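Local coordinates for protein Glucanase/chitosanase (Paenibacillus fukuinensis, PDB 4ZZ5) that binds chitosan through this CBM32 carbohydrate-binding module, one part of a larger enzyme that probably hydrolyses chitosan and glucan chains, at residues A[50-55]-A[132-137]; A[75-80]-A[104-109]; A[69-74]-A[122-127]; A[16-21]-A[46-51]. All blocks are in the same frame, centred on the assembly; numbering follows the deposited sequence. Where two conformers were deposited one is given.

Contact 1. Residues A[50-55]-A[132-137]; sequences IYINLG and WEFEVY
Strands 50-54 and 133-137 face each other with Ile52 opposite Phe134 and Leu54 opposite Val136, their axes 9.4 Å apart at closest approach and their N-to-C directions 40° apart. Too far apart for backbone hydrogen bonding, they meet mainly through side chains, as the two facing sheets of a beta-sandwich do. Phe134 contributes the largest share of the buried surface. Ile52 CD1 sits over the centre of one ring face, 3.3 Å from the centroid of the Phe134 ring and 9° off its normal, a CH-pi contact from almost straight above. With CG anti to the backbone N (chi1 174°), the ring of Phe134 is brought across the gap to meet this methyl. Ile50 touches the same ring: its carbonyl O lies at the edge, 3.7 Å from Phe134 CE2, while Ile50 CG2 packs 3.9 Å from Phe134 CD2. Farther along the strands the methyls take over, Ile52 CD1 reaching Val136 CG2 at 4.0 Å and Leu54 CD2 approaching Val136 CG1 at 4.4 Å. All five touching residues are buried. Strand 48-54 lies between strands 15-17 and 115-123 in its sheet, and Phe134 also rests on Val116 and Val118 of the latter; strand 130-137 is flanked by strands 39-40 and 57-67 in the other sheet, where Phe134 touches Leu65 and Val136 touches Ile60.

Contact 2. Residues A[75-80]-A[104-109]; sequences YSIQVS and DDITFA
Ile77 and Ile106 reach toward each other tip to tip, Ile77 CG1 lying 4.0 Å from Ile106 CD1 in the conformer described here, one of two, and form the apolar centre. To one side, Ile77 CG2 approaches Phe108 CE2 at 4.3 Å, extending the apolar layer by a ring met obliquely. To the other, the same Ile106 CD1 lies in the plane of the Tyr75 ring, at its edge, 3.9 Å from Tyr75 CE1. Beyond that methyl the chemistry turns polar. With CG between the backbone N and the carbonyl carbon (chi1 63°), the Tyr75 ring is sent toward strand 104-109, where its phenol donates to Asp104 with 2.6 Å between Tyr75 OH and Asp104 OD2. The planes of ring and carboxylate are nearly parallel, 12° apart, though the phenol oxygen meets OD2 on its anti side from outside the carboxylate plane. Asp104 OD2 also accepts from Trp67 NE1, so two donors grip one buried carboxylate oxygen, which probably stabilises its negative charge. A phenylalanine in place of Tyr75 would probably leave Asp104 OD2 with one donor fewer, its carboxylate less firmly fixed. The strand axes come within 10.1 Å and diverge by 46°, as in facing sheets of a beta-sandwich. Strand 75-80 runs between strands 115-123 and 91-96; strand 103-113 is outermost in the opposing sheet, beside strand 57-67, whose Leu65 touches both Tyr75 and Ile106.

Contact 3. Residues A[69-74]-A[122-127]; sequences DAYATA and TRATAY
Ala124 N donates to Tyr71 O at 2.9 Å in a nearly straight bond (N-H...O 167°), and a reciprocal pair joins Ala74 to Thr122: Thr122 N donates to Ala74 O at 3.2 Å, and Ala74 N to Thr122 O at 3.3 Å. That last carbonyl also receives a weak bond from Thr73 N. Thr73 and Ala74 thus both face Thr122, a classic beta bulge that shifts the antiparallel register by one. A bridging water donates to Tyr71 O and accepts from Thr125 OG1, which in turn accepts from Tyr127 N in an ST turn. Arg123 NH1 holds the same loop by a bond of 2.8 Å to Tyr127 O, lying close to the guanidinium plane. Around this polar frame, Tyr71 CG sits between the backbone N and the carbonyl carbon (chi1 67°), which brings one ring face over the Ala124 methyl, with Ala124 CB 3.4 Å from the Tyr71 ring centroid and 11° off the normal. Thr73 and Thr122 cross obliquely, Thr73 OG1 lying 3.3 Å from Thr122 CG2, while Ala74 CB meets Thr122 CB. Main-chain bonds therefore do most to join the loop before strand 75-80 to the end of strand 115-123 and the loop that follows, with one CH-pi contact as the most pronounced side-chain element.

Contact 4. Residues A[16-21]-A[46-51]; sequences ATSSIE and SPQWIY
Ala16 and Tyr51 exchange two backbone hydrogen bonds, Ala16 N to Tyr51 O and Tyr51 N to Ala16 O, making an antiparallel hydrogen-bonded pair. Next to it Thr17 and Ile50 form a non-hydrogen-bonded pair, and Ser18 N then donates to Trp49 O at 2.9 Å. Side-chain hydroxyls continue the polar network where the strand pairing stops. Ser18 OG accepts from Trp49 N at 2.9 Å and donates to Gln48 OE1 at 2.6 Å. Gln48 OE1 takes a second bond from Ser19 OG, 2.7 Å away and 55° out of the carbonyl plane, so two serines grip the buried amide oxygen. The bend in the Gln48 chain at chi2 (-73°) brings that amide back toward them. These bonds fasten the short edge strand 15-17 to strand 48-54 in the five-stranded sheet of the F5/8 type C beta-sandwich. CH-pi contacts cover the aromatic side: Ala16 CB lies over one face of the Tyr51 ring, offset toward its rim, and Ser18 CB stands 3.6 Å from the centroid of the five-membered ring of Trp49. The same indole face covers the Thr17-Ser18 peptide, with Trp49 CZ3 3.4 Å from Thr17 C. A serine in place of Trp49 would probably uncover this peptide and the Ser18 methylene, and leave Arg117 without its cation-pi partner. On the other face of the sheet, Thr17 CG2 and Ile50 CG1 lie side by side, 3.8 Å apart, near Trp39.

Overall arrangement
The four contacts illustrate how a beta-sandwich is assembled from unlike joints. Contacts 1 and 2, with centres about 11 Å apart, both span the gap between the two sheets, and contact 2 is nested along the chain inside the loop closed by contact 1. The segments of contacts 1 and 4 overlap at Ile50 and Tyr51, of which Ile50 works in both; their centres are about 13 Å apart. Contact 3 lies about 19 Å, centre to centre, from contact 1 and adjoins contact 2 in sequence. A sulfate lies about 4 Å from the side chain of Trp49, and a 1,2-ethanediol about 3 Å from that of Ala70; both probably come from the crystallisation liquor.

Contact 1. Residues A[50-55]-A[132-137]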
# COMPACT_ATOMS: atom_id res chain seq x y z
N ILE A 50 2.83 -3.90 -0.92
CA ILE A 50 2.35 -4.10 0.43
C ILE A 50 0.86 -4.31 0.33
O ILE A 50 0.18 -3.54 -0.39
CB ILE A 50 2.69 -2.90 1.35
CG1 ILE A 50 2.05 -3.06 2.71
CG2 ILE A 50 2.32 -1.56 0.77
CD1 ILE A 50 2.67 -2.13 3.74
N TYR A 51 0.31 -5.28 1.02
CA TYR A 51 -1.16 -5.42 1.10
C TYR A 51 -1.61 -5.45 2.52
O TYR A 51 -0.85 -5.86 3.46
CB TYR A 51 -1.72 -6.57 0.27
CG TYR A 51 -1.47 -7.99 0.69
CD1 TYR A 51 -2.14 -8.48 1.81
CD2 TYR A 51 -0.70 -8.81 -0.05
CE1 TYR A 51 -1.90 -9.89 2.11
CE2 TYR A 51 -0.49 -10.14 0.26
CZ TYR A 51 -1.10 -10.60 1.37
OH TYR A 51 -0.89 -11.97 1.72
N ILE A 52 -2.85 -5.07 2.72
CA ILE A 52 -3.57 -5.05 4.00
C ILE A 52 -4.71 -6.01 3.92
O ILE A 52 -5.47 -5.99 2.91
CB ILE A 52 -4.10 -3.70 4.27
CG1 ILE A 52 -3.00 -2.62 4.21
CG2 ILE A 52 -4.87 -3.68 5.60
CD1 ILE A 52 -3.53 -1.21 4.09
N ASN A 53 -4.86 -6.91 4.87
CA ASN A 53 -6.06 -7.71 5.06
C ASN A 53 -7.04 -6.98 5.86
O ASN A 53 -6.86 -6.75 7.08
CB ASN A 53 -5.62 -9.00 5.76
CG ASN A 53 -6.80 -9.98 5.86
OD1 ASN A 53 -7.97 -9.60 5.67
ND2 ASN A 53 -6.49 -11.24 6.08
N LEU A 54 -8.14 -6.42 5.27
CA LEU A 54 -9.11 -5.68 6.00
C LEU A 54 -9.97 -6.53 6.99
O LEU A 54 -10.62 -5.87 7.87
CB LEU A 54 -10.06 -4.98 4.98
CG LEU A 54 -9.39 -3.98 4.07
CD1 LEU A 54 -10.52 -3.48 3.12
CD2 LEU A 54 -8.70 -2.88 4.74
N GLY A 55 -9.93 -7.80 6.83
CA GLY A 55 -10.50 -8.69 7.94
C GLY A 55 -11.90 -9.10 7.68
O GLY A 55 -12.38 -10.08 8.22
N TRP A 132 5.34 5.81 5.07
CA TRP A 132 5.03 6.09 6.46
C TRP A 132 3.65 5.52 6.87
O TRP A 132 3.51 4.97 7.95
CB TRP A 132 5.11 7.59 6.77
CG TRP A 132 6.42 8.26 6.49
CD1 TRP A 132 6.65 9.12 5.50
CD2 TRP A 132 7.63 8.17 7.27
NE1 TRP A 132 7.97 9.59 5.58
CE2 TRP A 132 8.55 9.05 6.64
CE3 TRP A 132 7.99 7.53 8.42
CZ2 TRP A 132 9.86 9.21 7.17
CZ3 TRP A 132 9.33 7.70 8.92
CH2 TRP A 132 10.22 8.53 8.27
N GLU A 133 2.68 5.71 5.97
CA GLU A 133 1.33 5.25 6.24
C GLU A 133 0.62 4.89 4.93
O GLU A 133 0.87 5.52 3.90
CB GLU A 133 0.47 6.31 6.97
CG GLU A 133 0.80 6.47 8.48
CD GLU A 133 0.49 5.23 9.29
OE1 GLU A 133 -0.73 4.86 9.39
OE2 GLU A 133 1.38 4.58 9.89
N PHE A 134 -0.27 3.92 5.03
CA PHE A 134 -1.13 3.43 3.93
C PHE A 134 -2.51 3.36 4.61
O PHE A 134 -2.71 2.47 5.45
CB PHE A 134 -0.61 2.08 3.56
CG PHE A 134 -1.42 1.28 2.51
CD1 PHE A 134 -2.54 1.70 1.85
CD2 PHE A 134 -0.96 0.00 2.17
CE1 PHE A 134 -3.27 0.89 0.98
CE2 PHE A 134 -1.61 -0.80 1.26
CZ PHE A 134 -2.83 -0.36 0.69
N GLU A 135 -3.38 4.28 4.28
CA GLU A 135 -4.70 4.48 4.93
C GLU A 135 -5.74 4.08 3.91
O GLU A 135 -5.61 4.36 2.68
CB GLU A 135 -4.89 5.92 5.39
CG GLU A 135 -3.76 6.37 6.25
CD GLU A 135 -3.86 7.81 6.61
OE1 GLU A 135 -4.83 8.50 6.29
OE2 GLU A 135 -2.98 8.30 7.36
N VAL A 136 -6.88 3.52 4.38
CA VAL A 136 -7.98 3.04 3.51
C VAL A 136 -9.30 3.49 4.08
O VAL A 136 -9.53 3.35 5.31
CB VAL A 136 -7.99 1.53 3.44
CG1 VAL A 136 -9.13 0.97 2.61
CG2 VAL A 136 -6.67 0.99 2.86
N TYR A 137 -10.16 4.07 3.25
CA TYR A 137 -11.44 4.62 3.66
C TYR A 137 -12.55 4.20 2.78
O TYR A 137 -12.43 3.97 1.59
CB TYR A 137 -11.41 6.15 3.66
CG TYR A 137 -10.31 6.72 4.52
CD1 TYR A 137 -10.52 6.95 5.88
CD2 TYR A 137 -9.04 7.04 4.01
CE1 TYR A 137 -9.55 7.42 6.69
CE2 TYR A 137 -8.04 7.52 4.87
CZ TYR A 137 -8.31 7.72 6.18
OH TYR A 137 -7.30 8.15 7.07

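Contact 2. Residues A[75-80]-A[104-109]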
# COMPACT_ATOMS: atom_id res chain seq x y z
N TYR A 75 2.60 3.40 -9.81
CA TYR A 75 2.07 2.31 -8.91
C TYR A 75 0.64 2.20 -9.24
O TYR A 75 -0.02 3.04 -9.86
CB TYR A 75 2.28 2.69 -7.43
CG TYR A 75 1.55 3.92 -6.97
CD1 TYR A 75 0.27 3.84 -6.44
CD2 TYR A 75 2.17 5.18 -7.01
CE1 TYR A 75 -0.41 4.98 -6.01
CE2 TYR A 75 1.51 6.32 -6.55
CZ TYR A 75 0.23 6.17 -6.10
OH TYR A 75 -0.49 7.34 -5.63
N SER A 76 0.11 1.09 -8.73
CA SER A 76 -1.34 0.85 -8.75
C SER A 76 -1.88 0.56 -7.38
O SER A 76 -1.13 0.08 -6.48
CB SER A 76 -1.70 -0.21 -9.66
OG SER A 76 -1.08 -1.41 -9.32
N ILE A 77 -3.13 0.87 -7.13
CA ILE A 77 -3.92 0.39 -6.02
C ILE A 77 -4.78 -0.71 -6.53
O ILE A 77 -5.44 -0.59 -7.58
CB ILE A 77 -4.78 1.47 -5.41
CG1 ILE A 77 -4.00 2.69 -4.99
CG2 ILE A 77 -5.56 0.93 -4.25
CD1 ILE A 77 -2.93 2.48 -4.02
N GLN A 78 -4.78 -1.86 -5.84
CA GLN A 78 -5.48 -3.06 -6.28
C GLN A 78 -6.30 -3.64 -5.13
O GLN A 78 -5.91 -3.44 -3.95
CB GLN A 78 -4.49 -4.10 -6.73
CG GLN A 78 -3.44 -3.53 -7.72
CD GLN A 78 -2.55 -4.57 -8.22
OE1 GLN A 78 -1.98 -5.38 -7.48
NE2 GLN A 78 -2.18 -4.45 -9.46
N VAL A 79 -7.32 -4.36 -5.46
CA VAL A 79 -8.16 -5.05 -4.47
C VAL A 79 -8.22 -6.48 -4.79
O VAL A 79 -8.07 -6.96 -5.89
CB VAL A 79 -9.57 -4.41 -4.33
CG1 VAL A 79 -9.49 -2.99 -3.98
CG2 VAL A 79 -10.40 -4.61 -5.62
N SER A 80 -8.48 -7.24 -3.70
CA SER A 80 -8.81 -8.68 -3.85
C SER A 80 -10.03 -8.94 -2.97
O SER A 80 -10.17 -8.40 -1.89
CB SER A 80 -7.66 -9.58 -3.38
OG SER A 80 -8.00 -10.95 -3.48
N ASP A 104 -0.36 11.17 -1.23
CA ASP A 104 -1.18 10.88 -2.38
C ASP A 104 -2.52 10.54 -1.85
O ASP A 104 -2.72 9.50 -1.18
CB ASP A 104 -0.65 9.70 -3.18
CG ASP A 104 0.63 9.96 -3.91
OD1 ASP A 104 1.19 11.12 -3.89
OD2 ASP A 104 1.16 8.97 -4.52
N ASP A 105 -3.50 11.39 -2.17
CA ASP A 105 -4.85 11.15 -1.79
C ASP A 105 -5.68 10.63 -2.94
O ASP A 105 -5.96 11.42 -3.87
CB ASP A 105 -5.52 12.45 -1.19
CG ASP A 105 -6.74 12.14 -0.24
OD1 ASP A 105 -7.18 10.97 0.04
OD2 ASP A 105 -7.19 13.15 0.44
N ILE A 106 -6.08 9.39 -2.97
CA ILE A 106 -6.54 8.70 -4.16
C ILE A 106 -8.00 8.37 -3.96
O ILE A 106 -8.35 7.75 -2.99
CB ILE A 106 -5.71 7.40 -4.32
CG1 ILE A 106 -4.20 7.68 -4.50
CG2 ILE A 106 -6.25 6.63 -5.51
CD1 ILE A 106 -3.36 6.52 -4.02
N THR A 107 -8.85 8.64 -4.92
CA THR A 107 -10.24 8.20 -4.90
C THR A 107 -10.52 7.29 -6.14
O THR A 107 -9.91 7.49 -7.20
CB THR A 107 -11.24 9.36 -4.83
OG1 THR A 107 -11.06 10.12 -5.99
CG2 THR A 107 -11.07 10.13 -3.57
N PHE A 108 -11.44 6.38 -6.02
CA PHE A 108 -11.84 5.51 -7.08
C PHE A 108 -13.25 5.02 -6.85
O PHE A 108 -13.79 5.20 -5.77
CB PHE A 108 -10.84 4.35 -7.26
CG PHE A 108 -10.45 3.67 -5.91
CD1 PHE A 108 -11.26 2.75 -5.36
CD2 PHE A 108 -9.29 4.01 -5.24
CE1 PHE A 108 -10.97 2.16 -4.15
CE2 PHE A 108 -9.00 3.44 -4.01
CZ PHE A 108 -9.80 2.53 -3.48
N ALA A 109 -13.82 4.38 -7.83
CA ALA A 109 -15.21 3.94 -7.73
C ALA A 109 -15.32 3.05 -6.54
O ALA A 109 -14.53 2.09 -6.37
CB ALA A 109 -15.59 3.20 -9.03

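Contact 3. Residues A[69-74]-A[122-127]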
# COMPACT_ATOMS: atom_id res chain seq x y z
N ASP A 69 10.76 9.67 1.19
CA ASP A 69 11.45 10.14 -0.01
C ASP A 69 11.62 9.11 -1.10
O ASP A 69 11.62 9.46 -2.28
CB ASP A 69 12.85 10.68 0.41
CG ASP A 69 12.83 12.13 0.94
OD1 ASP A 69 11.94 12.90 0.64
OD2 ASP A 69 13.91 12.44 1.52
N ALA A 70 11.73 7.82 -0.71
CA ALA A 70 11.76 6.73 -1.68
C ALA A 70 10.28 6.46 -2.16
O ALA A 70 9.69 5.42 -1.76
CB ALA A 70 12.46 5.56 -1.11
N TYR A 71 9.73 7.29 -2.94
CA TYR A 71 8.38 7.15 -3.38
C TYR A 71 8.28 6.50 -4.76
O TYR A 71 9.30 6.34 -5.45
CB TYR A 71 7.60 8.48 -3.38
CG TYR A 71 8.02 9.54 -4.36
CD1 TYR A 71 9.07 10.47 -4.05
CD2 TYR A 71 7.41 9.65 -5.55
CE1 TYR A 71 9.36 11.49 -4.99
CE2 TYR A 71 7.76 10.65 -6.48
CZ TYR A 71 8.75 11.51 -6.15
OH TYR A 71 9.09 12.56 -7.08
N ALA A 72 7.07 6.11 -5.16
CA ALA A 72 6.79 5.54 -6.48
C ALA A 72 6.25 6.61 -7.39
O ALA A 72 5.24 7.27 -7.05
CB ALA A 72 5.77 4.43 -6.41
N THR A 73 6.85 6.79 -8.57
CA THR A 73 6.24 7.54 -9.60
C THR A 73 5.15 6.80 -10.39
O THR A 73 4.24 7.37 -10.94
CB THR A 73 7.27 8.14 -10.61
OG1 THR A 73 7.92 7.10 -11.26
CG2 THR A 73 8.27 9.03 -9.88
N ALA A 74 5.29 5.45 -10.41
CA ALA A 74 4.27 4.57 -11.01
C ALA A 74 3.90 3.48 -10.03
O ALA A 74 4.75 2.82 -9.50
CB ALA A 74 4.73 3.92 -12.31
N THR A 122 7.58 1.83 -10.62
CA THR A 122 8.73 2.75 -10.99
C THR A 122 9.01 3.59 -9.80
O THR A 122 8.12 4.26 -9.23
CB THR A 122 8.41 3.59 -12.18
OG1 THR A 122 8.12 2.77 -13.31
CG2 THR A 122 9.60 4.54 -12.54
N ARG A 123 10.24 3.60 -9.41
CA ARG A 123 10.80 4.38 -8.31
C ARG A 123 11.09 5.79 -8.74
O ARG A 123 11.63 6.05 -9.85
CB ARG A 123 12.08 3.79 -7.83
CG ARG A 123 12.03 2.35 -7.26
CD ARG A 123 13.46 1.86 -6.97
NE ARG A 123 14.11 1.58 -8.28
CZ ARG A 123 15.44 1.28 -8.43
NH1 ARG A 123 16.21 1.18 -7.41
NH2 ARG A 123 15.79 1.00 -9.70
N ALA A 124 10.99 6.70 -7.81
CA ALA A 124 11.58 8.11 -7.92
C ALA A 124 13.02 8.09 -7.62
O ALA A 124 13.69 9.10 -8.03
CB ALA A 124 10.89 9.02 -6.93
N THR A 125 13.57 7.16 -6.89
CA THR A 125 14.94 7.10 -6.43
C THR A 125 15.56 5.80 -6.84
O THR A 125 14.90 4.86 -7.38
CB THR A 125 15.06 7.26 -4.92
OG1 THR A 125 14.67 6.02 -4.28
CG2 THR A 125 14.29 8.41 -4.39
N ALA A 126 16.86 5.64 -6.54
CA ALA A 126 17.50 4.42 -6.74
C ALA A 126 17.54 3.49 -5.54
O ALA A 126 18.50 2.74 -5.36
CB ALA A 126 19.01 4.67 -7.31
N TYR A 127 16.66 3.73 -4.53
CA TYR A 127 16.54 2.88 -3.38
C TYR A 127 15.49 1.82 -3.62
O TYR A 127 15.52 1.15 -4.66
CB TYR A 127 16.42 3.74 -2.10
CG TYR A 127 17.59 4.64 -1.94
CD1 TYR A 127 18.84 4.19 -1.63
CD2 TYR A 127 17.42 6.02 -1.97
CE1 TYR A 127 19.94 5.04 -1.42
CE2 TYR A 127 18.51 6.89 -1.74
CZ TYR A 127 19.73 6.31 -1.45
OH TYR A 127 20.85 7.18 -1.23
O HOH W 1 11.97 5.41 -4.75

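Contact 4. Residues A[16-21]-A[46-51]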
# COMPACT_ATOMS: atom_id res chain seq x y z
N ALA A 16 1.12 -7.85 4.56
CA ALA A 16 2.19 -8.61 4.00
C ALA A 16 2.92 -7.75 3.01
O ALA A 16 2.28 -6.84 2.38
CB ALA A 16 1.66 -9.85 3.31
N THR A 17 4.18 -8.00 2.75
CA THR A 17 4.97 -7.21 1.81
C THR A 17 5.78 -8.09 0.94
O THR A 17 6.16 -9.25 1.28
CB THR A 17 5.87 -6.20 2.57
OG1 THR A 17 6.82 -6.86 3.43
CG2 THR A 17 5.07 -5.23 3.37
N SER A 18 6.20 -7.57 -0.21
CA SER A 18 7.12 -8.30 -1.05
C SER A 18 8.51 -8.44 -0.47
O SER A 18 9.16 -9.52 -0.56
CB SER A 18 7.29 -7.57 -2.37
OG SER A 18 7.56 -6.17 -2.16
N SER A 19 8.97 -7.45 0.25
CA SER A 19 10.32 -7.41 0.86
C SER A 19 10.30 -6.35 1.90
O SER A 19 9.43 -5.49 1.96
CB SER A 19 11.38 -7.13 -0.15
OG SER A 19 11.30 -5.87 -0.70
N ILE A 20 11.34 -6.37 2.73
CA ILE A 20 11.63 -5.31 3.74
C ILE A 20 13.09 -4.95 3.66
O ILE A 20 13.97 -5.74 3.32
CB ILE A 20 11.26 -5.70 5.11
CG1 ILE A 20 12.23 -6.70 5.74
CG2 ILE A 20 9.79 -6.08 5.22
CD1 ILE A 20 11.97 -6.98 7.19
N GLU A 21 13.37 -3.70 3.96
CA GLU A 21 14.76 -3.21 3.89
C GLU A 21 15.53 -3.72 5.07
O GLU A 21 16.74 -4.08 4.82
CB GLU A 21 14.70 -1.71 3.96
CG GLU A 21 16.04 -0.91 3.95
CD GLU A 21 15.73 0.64 4.12
OE1 GLU A 21 15.03 1.02 5.05
OE2 GLU A 21 16.23 1.48 3.41
N SER A 46 13.05 -4.13 -9.19
CA SER A 46 11.95 -5.08 -9.03
C SER A 46 10.65 -4.28 -8.65
O SER A 46 10.79 -3.46 -7.74
CB SER A 46 12.25 -6.04 -7.85
OG SER A 46 11.13 -6.85 -7.58
N PRO A 47 9.48 -4.71 -9.04
CA PRO A 47 8.24 -4.24 -8.39
C PRO A 47 8.27 -4.65 -6.94
O PRO A 47 8.90 -5.62 -6.52
CB PRO A 47 7.10 -4.98 -9.08
CG PRO A 47 7.75 -5.37 -10.45
CD PRO A 47 9.20 -5.58 -10.17
N GLN A 48 7.61 -3.82 -6.09
CA GLN A 48 7.42 -4.14 -4.72
C GLN A 48 6.00 -3.85 -4.33
O GLN A 48 5.29 -3.11 -5.03
CB GLN A 48 8.39 -3.30 -3.83
CG GLN A 48 9.83 -3.44 -4.17
CD GLN A 48 10.46 -4.75 -3.77
OE1 GLN A 48 9.97 -5.53 -2.99
NE2 GLN A 48 11.70 -4.95 -4.21
N TRP A 49 5.54 -4.42 -3.24
CA TRP A 49 4.16 -4.29 -2.84
C TRP A 49 3.96 -4.46 -1.38
O TRP A 49 4.76 -5.08 -0.67
CB TRP A 49 3.28 -5.23 -3.68
CG TRP A 49 3.65 -6.68 -3.63
CD1 TRP A 49 4.26 -7.35 -4.63
CD2 TRP A 49 3.40 -7.66 -2.56
NE1 TRP A 49 4.46 -8.67 -4.22
CE2 TRP A 49 3.98 -8.85 -2.99
CE3 TRP A 49 2.78 -7.57 -1.34
CZ2 TRP A 49 3.94 -10.01 -2.14
CZ3 TRP A 49 2.76 -8.73 -0.51
CH2 TRP A 49 3.34 -9.89 -0.96
N ILE A 50 2.83 -3.90 -0.92
CA ILE A 50 2.35 -4.10 0.43
C ILE A 50 0.86 -4.31 0.33
O ILE A 50 0.18 -3.54 -0.39
CB ILE A 50 2.69 -2.90 1.35
CG1 ILE A 50 2.05 -3.06 2.71
CG2 ILE A 50 2.32 -1.56 0.77
CD1 ILE A 50 2.67 -2.13 3.74
N TYR A 51 0.31 -5.28 1.02
CA TYR A 51 -1.16 -5.42 1.10
C TYR A 51 -1.61 -5.45 2.52
O TYR A 51 -0.85 -5.86 3.46
CB TYR A 51 -1.72 -6.57 0.27
CG TYR A 51 -1.47 -7.99 0.69
CD1 TYR A 51 -2.14 -8.48 1.81
CD2 TYR A 51 -0.70 -8.81 -0.05
CE1 TYR A 51 -1.90 -9.89 2.11
CE2 TYR A 51 -0.49 -10.14 0.26
CZ TYR A 51 -1.10 -10.60 1.37
OH TYR A 51 -0.89 -11.97 1.72